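Local coordinates for competence protein ComEA-related protein (Thermus thermophilus, PDB 2DUY) that is of unknown function but is related to competence protein ComEA and, through its helix-hairpin-helix motif, may bind DNA, at residues Pro18-Glu23 / Pro71-Pro75. Sequence-based numbering, arbitrary orientation.
Sequences PVSLNE and PYLRP
The R74 guanidinium lies with one face over S20 CB, which sits 3.6 Å above its plane, while near its edge NE donates to P18 O. Within the helix-hairpin-helix fold, strands 19-20 and 73-74 pair in parallel, bringing a segment near the start of the modelled chain beside the C-terminus. V19 N binds Y72 O at 2.7 Å, R74 N binds V19 O and L21 N binds R74 O, with CA-H...O contacts from L73 CA to V19 O and S20 CA to R74 O on the same carbonyls. R74 CG stands between its backbone N and carbonyl carbon (chi1 56°), and the extended chain beyond it runs back along P18; E23 OE1 stays 4.1 Å from R74 NH2, short of a salt bridge. On the sheet face opposite R74, V19 and L73 lie side by side, and L73 CD2 meets L21 CD2 from the following loop, the two leucines crossing at about a right angle; L73 also reaches L32. N22 OD1 is taken by Y49 N. S20 OG donates to P75 O at 2.8 Å and accepts from E23 N. A valine here would probably leave P75 O without its hydroxyl donor and the turn to E23 without the ST-motif acceptor. The other terminal oxygen, P75 OXT, receives N22 N at 2.6 Å.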
# COMPACT_ATOMS: atom_id res chain seq x y z
N PRO A 18 0.86 7.35 8.79
CA PRO A 18 0.55 6.74 7.49
C PRO A 18 1.67 5.78 7.09
O PRO A 18 2.83 6.02 7.40
CB PRO A 18 0.48 7.95 6.55
CG PRO A 18 0.03 9.06 7.47
CD PRO A 18 0.89 8.82 8.69
N VAL A 19 1.31 4.71 6.39
CA VAL A 19 2.27 3.70 5.95
C VAL A 19 2.93 4.15 4.64
O VAL A 19 2.24 4.57 3.72
CB VAL A 19 1.57 2.34 5.71
CG1 VAL A 19 2.57 1.32 5.19
CG2 VAL A 19 0.95 1.84 7.01
N SER A 20 4.26 4.06 4.58
CA SER A 20 5.03 4.45 3.40
C SER A 20 5.04 3.37 2.32
O SER A 20 5.49 2.25 2.57
CB SER A 20 6.48 4.76 3.78
OG SER A 20 7.29 4.92 2.62
N LEU A 21 4.56 3.70 1.13
CA LEU A 21 4.52 2.74 0.04
C LEU A 21 5.93 2.30 -0.33
O LEU A 21 6.13 1.17 -0.73
CB LEU A 21 3.84 3.32 -1.22
CG LEU A 21 2.32 3.49 -1.12
CD1 LEU A 21 1.79 4.11 -2.39
CD2 LEU A 21 1.67 2.13 -0.87
N ASN A 22 6.89 3.21 -0.18
CA ASN A 22 8.28 2.94 -0.54
C ASN A 22 9.13 2.25 0.52
O ASN A 22 10.09 1.55 0.18
CB ASN A 22 8.98 4.24 -0.91
CG ASN A 22 8.59 4.73 -2.28
OD1 ASN A 22 8.28 3.94 -3.17
ND2 ASN A 22 8.64 6.05 -2.48
N GLU A 23 8.79 2.44 1.78
CA GLU A 23 9.61 1.90 2.85
C GLU A 23 9.04 0.80 3.74
O GLU A 23 9.79 0.18 4.50
CB GLU A 23 10.10 3.07 3.70
CG GLU A 23 10.78 4.17 2.87
CD GLU A 23 11.20 5.37 3.70
OE1 GLU A 23 10.38 5.84 4.51
OE2 GLU A 23 12.35 5.84 3.52
N PRO A 71 -6.38 7.27 2.88
CA PRO A 71 -6.17 7.89 4.19
C PRO A 71 -4.97 7.34 4.96
O PRO A 71 -4.40 8.04 5.79
CB PRO A 71 -7.49 7.61 4.91
CG PRO A 71 -8.49 7.58 3.78
CD PRO A 71 -7.76 6.76 2.75
N TYR A 72 -4.59 6.09 4.68
CA TYR A 72 -3.50 5.43 5.39
C TYR A 72 -2.12 5.45 4.73
O TYR A 72 -1.14 5.01 5.33
CB TYR A 72 -3.85 3.96 5.65
CG TYR A 72 -5.23 3.72 6.22
CD1 TYR A 72 -6.35 3.71 5.40
CD2 TYR A 72 -5.41 3.54 7.60
CE1 TYR A 72 -7.63 3.54 5.93
CE2 TYR A 72 -6.68 3.38 8.13
CZ TYR A 72 -7.78 3.38 7.29
OH TYR A 72 -9.05 3.25 7.82
N LEU A 73 -2.02 6.00 3.52
CA LEU A 73 -0.76 5.96 2.78
C LEU A 73 0.01 7.25 2.53
O LEU A 73 -0.55 8.34 2.50
CB LEU A 73 -1.02 5.32 1.42
CG LEU A 73 -1.67 3.93 1.36
CD1 LEU A 73 -1.97 3.57 -0.09
CD2 LEU A 73 -0.76 2.93 2.01
N ARG A 74 1.31 7.09 2.32
CA ARG A 74 2.20 8.19 1.96
C ARG A 74 3.23 7.55 1.03
O ARG A 74 3.34 6.32 1.00
CB ARG A 74 2.87 8.82 3.18
CG ARG A 74 3.66 7.88 4.07
CD ARG A 74 4.25 8.65 5.23
NE ARG A 74 4.88 7.78 6.21
CZ ARG A 74 6.18 7.50 6.24
NH1 ARG A 74 6.65 6.68 7.18
NH2 ARG A 74 7.01 8.04 5.36
N PRO A 75 3.96 8.35 0.25
CA PRO A 75 4.95 7.72 -0.64
C PRO A 75 5.94 6.82 0.11
O PRO A 75 6.33 7.18 1.23
CB PRO A 75 5.62 8.92 -1.30
CG PRO A 75 4.50 9.93 -1.36
CD PRO A 75 3.88 9.80 0.02
OXT PRO A 75 6.32 5.78 -0.46